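Side-chain contacts in gene product PA4716 (Pseudomonas aeruginosa, PDB 1U0K), which is of unknown function but probably acts as an isomerase, perhaps an epimerase: residues Arg6-Asp11 with Leu86-Gly91; Ala108-Arg113 with Tyr119-Gln124. One frame throughout, in Å; residues are numbered along the deposited sequence.

Contact 1 (6-11 with 86-91) and contact 2 (108-113 with 119-124) lie on the same side of the chain's centre, about 14 Å apart between their centres. Contact 1 is nearer the surface, with one buried residue among the four that touch, and brings the end of helix 78-90 to an N-terminal strand through a few side-chain tips. Contact 2, half of whose ten touching residues are buried, joins the two arms of a hairpin along their backbones. Helix 78-90 links them: His88 and Leu89 meet Trp8, whereas His87 lies against Ser111. Contact 1 has no hydrogen bond between its segments; contact 2 has seven, two of them from a salt bridge.

Contact 1 (Arg6-Asp11 with Leu86-Gly91); sequences RYWQLD and LHHLRG
Trp8 meets Leu89 and His88 in a small side-chain contact between a strand and a helix, where the last turn of helix 78-90 faces strand 6-12. The short segments of strand and helix stay 12.2 Å apart at the closest approach of their axes, at 122° between directions, so long side chains must span the gap, and only 144 Å² is buried. The indole supplies most of the strand's share with the far rim of its six-membered ring. CD2 of Leu89 lies 3.7 Å from CZ2 of Trp8 and a little farther, 4.0 Å, from CH2 of Trp8, while NE2 of His88 comes within 3.9 Å of CZ3 of Trp8. The two aromatic side chains cross at about a right angle; their ring planes are 77° apart, with centroids separated by 5.6 Å in an oblique pairing.

Arg6 runs alongside on the same face of the strand. A bend at chi3 (-55°) brings its guanidinium to the rim of the indole and turns one face to CZ2 of Trp8, which lies 3.5 Å above the guanidinium plane, offset toward its rim. From there NH2 of Arg6 approaches CD2 of Leu89 at 4.1 Å, so the methyl group touches both flat groups. The polar ends are held elsewhere: Asp27 forms a salt bridge with NH2 of Arg6 through OD2 and accepts a hydrogen bond from NE1 of Trp8 through OD1, which should steady the pair. Leu283 of the second subunit also packs on Trp8. The helix stops at Arg90, and Gly91, with positive phi, leads the chain out of it. A helix enclosed by curled strands is consistent with the central helix of a diaminopimelate-epimerase-like lobe; this contact lies at its C-terminal end, away from the predicted active site.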
loop_
_atom_site.group_PDB
_atom_site.type_symbol
_atom_site.label_atom_id
_atom_site.label_comp_id
_atom_site.label_asym_id
_atom_site.label_seq_id
_atom_site.Cartn_x
_atom_site.Cartn_y
_atom_site.Cartn_z
ATOM N N ARG A 6 -9.564 -11.658 -14.401
ATOM C CA ARG A 6 -8.722 -12.049 -13.293
ATOM C C ARG A 6 -7.596 -11.068 -13.118
ATOM O O ARG A 6 -7.170 -10.407 -14.069
ATOM C CB ARG A 6 -8.066 -13.404 -13.553
ATOM C CG ARG A 6 -9.029 -14.550 -13.764
ATOM C CD ARG A 6 -8.403 -15.769 -14.440
ATOM N NE ARG A 6 -7.755 -15.447 -15.714
ATOM C CZ ARG A 6 -7.094 -16.325 -16.473
ATOM N NH1 ARG A 6 -6.986 -17.604 -16.105
ATOM N NH2 ARG A 6 -6.540 -15.926 -17.609
ATOM N N TYR A 7 -7.101 -10.992 -11.896
ATOM C CA TYR A 7 -5.761 -10.500 -11.645
ATOM C C TYR A 7 -4.984 -11.535 -10.855
ATOM O O TYR A 7 -5.554 -12.509 -10.325
ATOM C CB TYR A 7 -5.770 -9.128 -10.965
ATOM C CG TYR A 7 -6.238 -9.126 -9.533
ATOM C CD1 TYR A 7 -5.382 -9.447 -8.508
ATOM C CD2 TYR A 7 -7.555 -8.823 -9.223
ATOM C CE1 TYR A 7 -5.812 -9.450 -7.180
ATOM C CE2 TYR A 7 -7.997 -8.808 -7.894
ATOM C CZ TYR A 7 -7.120 -9.137 -6.889
ATOM O OH TYR A 7 -7.533 -9.158 -5.572
ATOM N N TRP A 8 -3.680 -11.348 -10.798
ATOM C CA TRP A 8 -2.780 -12.295 -10.163
ATOM C C TRP A 8 -1.812 -11.567 -9.268
ATOM O O TRP A 8 -1.302 -10.526 -9.650
ATOM C CB TRP A 8 -1.988 -13.073 -11.208
ATOM C CG TRP A 8 -2.821 -13.706 -12.273
ATOM C CD1 TRP A 8 -3.497 -13.075 -13.292
ATOM C CD2 TRP A 8 -3.057 -15.107 -12.456
ATOM N NE1 TRP A 8 -4.135 -13.999 -14.077
ATOM C CE2 TRP A 8 -3.879 -15.251 -13.591
ATOM C CE3 TRP A 8 -2.650 -16.263 -11.771
ATOM C CZ2 TRP A 8 -4.304 -16.501 -14.054
ATOM C CZ3 TRP A 8 -3.073 -17.491 -12.234
ATOM C CH2 TRP A 8 -3.882 -17.599 -13.364
ATOM N N GLN A 9 -1.531 -12.140 -8.102
ATOM C CA GLN A 9 -0.543 -11.628 -7.171
ATOM C C GLN A 9 0.735 -12.428 -7.345
ATOM O O GLN A 9 0.724 -13.641 -7.253
ATOM C CB GLN A 9 -1.062 -11.744 -5.723
ATOM C CG GLN A 9 -0.080 -11.302 -4.658
ATOM C CD GLN A 9 0.264 -9.827 -4.717
ATOM O OE1 GLN A 9 -0.495 -9.022 -5.267
ATOM N NE2 GLN A 9 1.413 -9.470 -4.160
ATOM N N LEU A 10 1.820 -11.734 -7.664
ATOM C CA LEU A 10 3.128 -12.333 -7.901
ATOM C C LEU A 10 4.168 -11.655 -7.028
ATOM O O LEU A 10 3.980 -10.523 -6.607
ATOM C CB LEU A 10 3.552 -12.125 -9.366
ATOM C CG LEU A 10 2.974 -13.049 -10.432
ATOM C CD1 LEU A 10 1.497 -12.898 -10.593
ATOM C CD2 LEU A 10 3.666 -12.780 -11.758
ATOM N N ASP A 11 5.280 -12.337 -6.799
ATOM C CA ASP A 11 6.474 -11.700 -6.256
ATOM C C ASP A 11 7.594 -11.752 -7.272
ATOM O O ASP A 11 7.867 -12.804 -7.840
ATOM C CB ASP A 11 6.930 -12.415 -4.999
ATOM C CG ASP A 11 6.025 -12.166 -3.841
ATOM O OD1 ASP A 11 5.447 -11.054 -3.747
ATOM O OD2 ASP A 11 5.826 -13.032 -2.977
ATOM N N LEU A 86 2.603 -14.962 -18.226
ATOM C CA LEU A 86 2.286 -15.405 -19.584
ATOM C C LEU A 86 2.803 -16.821 -19.844
ATOM O O LEU A 86 2.142 -17.593 -20.520
ATOM C CB LEU A 86 2.839 -14.424 -20.612
ATOM C CG LEU A 86 2.157 -13.057 -20.616
ATOM C CD1 LEU A 86 2.927 -12.097 -21.505
ATOM C CD2 LEU A 86 0.724 -13.133 -21.082
ATOM N N HIS A 87 3.965 -17.147 -19.296
ATOM C CA HIS A 87 4.542 -18.499 -19.393
ATOM C C HIS A 87 3.647 -19.495 -18.656
ATOM O O HIS A 87 3.329 -20.569 -19.175
ATOM C CB HIS A 87 5.947 -18.488 -18.798
ATOM C CG HIS A 87 6.830 -19.626 -19.218
ATOM N ND1 HIS A 87 6.383 -20.916 -19.407
ATOM C CD2 HIS A 87 8.166 -19.658 -19.437
ATOM C CE1 HIS A 87 7.408 -21.685 -19.743
ATOM N NE2 HIS A 87 8.498 -20.942 -19.771
ATOM N N HIS A 88 3.209 -19.127 -17.460
ATOM C CA HIS A 88 2.270 -19.963 -16.695
ATOM C C HIS A 88 0.976 -20.258 -17.470
ATOM O O HIS A 88 0.516 -21.401 -17.515
ATOM C CB HIS A 88 1.952 -19.282 -15.355
ATOM C CG HIS A 88 0.871 -19.959 -14.571
ATOM N ND1 HIS A 88 1.021 -21.215 -14.024
ATOM C CD2 HIS A 88 -0.379 -19.556 -14.255
ATOM C CE1 HIS A 88 -0.092 -21.550 -13.394
ATOM N NE2 HIS A 88 -0.961 -20.565 -13.526
ATOM N N LEU A 89 0.407 -19.235 -18.098
ATOM C CA LEU A 89 -0.838 -19.368 -18.848
ATOM C C LEU A 89 -0.666 -20.172 -20.141
ATOM O O LEU A 89 -1.536 -20.960 -20.487
ATOM C CB LEU A 89 -1.427 -17.991 -19.161
ATOM C CG LEU A 89 -1.887 -17.212 -17.925
ATOM C CD1 LEU A 89 -2.283 -15.793 -18.331
ATOM C CD2 LEU A 89 -3.030 -17.916 -17.217
ATOM N N ARG A 90 0.453 -19.994 -20.834
ATOM C CA ARG A 90 0.666 -20.676 -22.115
ATOM C C ARG A 90 1.036 -22.147 -21.903
ATOM O O ARG A 90 0.605 -23.016 -22.661
ATOM C CB ARG A 90 1.766 -19.984 -22.916
ATOM C CG ARG A 90 1.985 -20.556 -24.329
ATOM C CD ARG A 90 3.113 -19.866 -25.086
ATOM N NE ARG A 90 3.016 -20.017 -26.542
ATOM C CZ ARG A 90 3.281 -21.135 -27.212
ATOM N NH1 ARG A 90 3.683 -22.239 -26.583
ATOM N NH2 ARG A 90 3.157 -21.147 -28.537
ATOM N N GLY A 91 1.820 -22.413 -20.861
ATOM C CA GLY A 91 2.438 -23.713 -20.668
ATOM C C GLY A 91 3.692 -23.836 -21.513
ATOM O O GLY A 91 4.103 -22.891 -22.194
#

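Contact 2 (Ala108-Arg113 with Tyr119-Gln124); sequences ALRSVR and YAEMDQ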
loop_
_atom_site.group_PDB
_atom_site.type_symbol
_atom_site.label_atom_id
_atom_site.label_comp_id
_atom_site.label_asym_id
_atom_site.label_seq_id
_atom_site.Cartn_x
_atom_site.Cartn_y
_atom_site.Cartn_z
ATOM N N ALA A 108 11.822 -6.750 -25.226
ATOM C CA ALA A 108 11.953 -8.181 -25.409
ATOM C C ALA A 108 12.248 -8.865 -24.073
ATOM O O ALA A 108 13.112 -8.426 -23.310
ATOM C CB ALA A 108 13.067 -8.471 -26.420
ATOM N N LEU A 109 11.513 -9.934 -23.785
ATOM C CA LEU A 109 11.708 -10.719 -22.570
ATOM C C LEU A 109 11.813 -12.194 -22.881
ATOM O O LEU A 109 11.360 -12.649 -23.925
ATOM C CB LEU A 109 10.558 -10.498 -21.585
ATOM C CG LEU A 109 10.442 -9.078 -21.032
ATOM C CD1 LEU A 109 9.383 -8.306 -21.763
ATOM C CD2 LEU A 109 10.195 -9.100 -19.528
ATOM N N ARG A 110 12.444 -12.922 -21.974
ATOM C CA ARG A 110 12.471 -14.373 -22.001
ATOM C C ARG A 110 12.123 -14.902 -20.614
ATOM O O ARG A 110 12.387 -14.258 -19.600
ATOM C CB ARG A 110 13.848 -14.877 -22.449
ATOM C CG ARG A 110 14.968 -14.625 -21.485
ATOM C CD ARG A 110 16.337 -15.109 -21.991
ATOM N NE ARG A 110 17.344 -15.088 -20.927
ATOM C CZ ARG A 110 17.429 -15.979 -19.940
ATOM N NH1 ARG A 110 16.589 -17.005 -19.861
ATOM N NH2 ARG A 110 18.375 -15.846 -19.018
ATOM N N SER A 111 11.510 -16.069 -20.572
ATOM C CA SER A 111 11.215 -16.724 -19.319
ATOM C C SER A 111 11.492 -18.213 -19.389
ATOM O O SER A 111 11.302 -18.843 -20.420
ATOM C CB SER A 111 9.756 -16.494 -18.929
ATOM O OG SER A 111 8.891 -16.968 -19.940
ATOM N N VAL A 112 11.923 -18.762 -18.260
ATOM C CA VAL A 112 12.106 -20.195 -18.091
ATOM C C VAL A 112 11.473 -20.632 -16.775
ATOM O O VAL A 112 11.308 -19.837 -15.851
ATOM C CB VAL A 112 13.607 -20.576 -18.101
ATOM C CG1 VAL A 112 14.235 -20.273 -19.462
ATOM C CG2 VAL A 112 14.368 -19.853 -16.993
ATOM N N ARG A 113 11.094 -21.896 -16.699
ATOM C CA ARG A 113 10.660 -22.471 -15.438
ATOM C C ARG A 113 11.863 -22.621 -14.518
ATOM O O ARG A 113 12.975 -22.922 -14.971
ATOM C CB ARG A 113 9.988 -23.822 -15.676
ATOM C CG ARG A 113 8.730 -23.724 -16.493
ATOM C CD ARG A 113 7.929 -25.004 -16.550
ATOM N NE ARG A 113 6.746 -24.846 -17.386
ATOM C CZ ARG A 113 5.598 -24.300 -16.987
ATOM N NH1 ARG A 113 5.437 -23.866 -15.737
ATOM N NH2 ARG A 113 4.588 -24.207 -17.842
ATOM N N TYR A 119 12.074 -17.910 -13.892
ATOM C CA TYR A 119 13.107 -16.898 -14.013
ATOM C C TYR A 119 12.789 -16.118 -15.271
ATOM O O TYR A 119 12.593 -16.702 -16.331
ATOM C CB TYR A 119 14.509 -17.517 -14.128
ATOM C CG TYR A 119 15.592 -16.474 -14.047
ATOM C CD1 TYR A 119 16.072 -16.046 -12.823
ATOM C CD2 TYR A 119 16.110 -15.895 -15.196
ATOM C CE1 TYR A 119 17.054 -15.073 -12.744
ATOM C CE2 TYR A 119 17.084 -14.915 -15.131
ATOM C CZ TYR A 119 17.551 -14.508 -13.903
ATOM O OH TYR A 119 18.521 -13.538 -13.853
ATOM N N ALA A 120 12.748 -14.797 -15.153
ATOM C CA ALA A 120 12.451 -13.927 -16.271
ATOM C C ALA A 120 13.539 -12.875 -16.441
ATOM O O ALA A 120 14.133 -12.415 -15.467
ATOM C CB ALA A 120 11.101 -13.266 -16.073
ATOM N N GLU A 121 13.782 -12.492 -17.688
ATOM C CA GLU A 121 14.791 -11.500 -18.020
ATOM C C GLU A 121 14.298 -10.583 -19.122
ATOM O O GLU A 121 13.548 -10.997 -19.999
ATOM C CB GLU A 121 16.047 -12.228 -18.482
ATOM C CG GLU A 121 17.237 -11.359 -18.813
ATOM C CD GLU A 121 18.370 -12.215 -19.337
ATOM O OE1 GLU A 121 19.002 -12.921 -18.524
ATOM O OE2 GLU A 121 18.603 -12.215 -20.564
HETATM N N MSE A 122 14.733 -9.332 -19.078
HETATM C CA MSE A 122 14.350 -8.349 -20.071
HETATM C C MSE A 122 15.577 -7.626 -20.611
HETATM O O MSE A 122 16.577 -7.495 -19.908
HETATM C CB MSE A 122 13.388 -7.339 -19.463
HETATM C CG MSE A 122 14.006 -6.433 -18.414
HETATM SE SE MSE A 122 12.644 -5.514 -17.386
HETATM C CE MSE A 122 12.278 -4.224 -18.523
ATOM N N ASP A 123 15.475 -7.174 -21.859
ATOM C CA ASP A 123 16.476 -6.323 -22.496
ATOM C C ASP A 123 15.983 -4.881 -22.465
ATOM O O ASP A 123 15.030 -4.517 -23.151
ATOM C CB ASP A 123 16.709 -6.786 -23.939
ATOM C CG ASP A 123 17.843 -6.033 -24.633
ATOM O OD1 ASP A 123 18.607 -5.298 -23.962
ATOM O OD2 ASP A 123 18.047 -6.126 -25.862
ATOM N N GLN A 124 16.624 -4.064 -21.631
ATOM C CA GLN A 124 16.246 -2.666 -21.476
ATOM C C GLN A 124 16.894 -1.726 -22.498
ATOM O O GLN A 124 16.616 -0.529 -22.504
ATOM C CB GLN A 124 16.578 -2.193 -20.062
ATOM C CG GLN A 124 15.847 -2.989 -18.982
ATOM C CD GLN A 124 15.816 -2.284 -17.641
ATOM O OE1 GLN A 124 16.545 -1.320 -17.417
ATOM N NE2 GLN A 124 14.973 -2.761 -16.747
HETATM O O HOH W 1 14.181 -5.001 -25.622
#
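Arg110 and Glu121 face each other as a hydrogen-bonded pair of the antiparallel hairpin formed by strands 106-114 and 117-129. Their backbones bond in both directions, N of each to O of the other at 3.0 Å, and Val112 and Tyr119 pair likewise, both bonds at 2.9 Å. At the open end, N of Asp123 binds O of Ala108, while a water bridges N of Ala108 and O of Asp123 in place of a direct bond. The outward-facing backbone of Leu109 and Ser111 bonds to Trp98 and Gln96, that of Ala120 and Met122 to Gly272 and Val270.

Above the backbone, Arg110 grips the carboxylate side-on: NE bonds to OE2 of Glu121 at 3.2 Å and NH2 to OE1 of Glu121 at 3.0 Å. Both nitrogens approach from above the carboxylate plane, which stands 85° from the guanidinium, and the NH2 bond is bent (136°). NH1 of Arg110 has a second acid, Glu95. The hydroxyl of Tyr119 bonds to Asp259.

On the other face CD2 of Leu109 packs 3.6 Å from CB of Met122, a selenomethionine, beneath helix 78-90, and OG of Ser111 accepts from NE1 of Trp98. Two carboxylates thus share one guanidinium charge, which should help the buried Glu121 stay ionised.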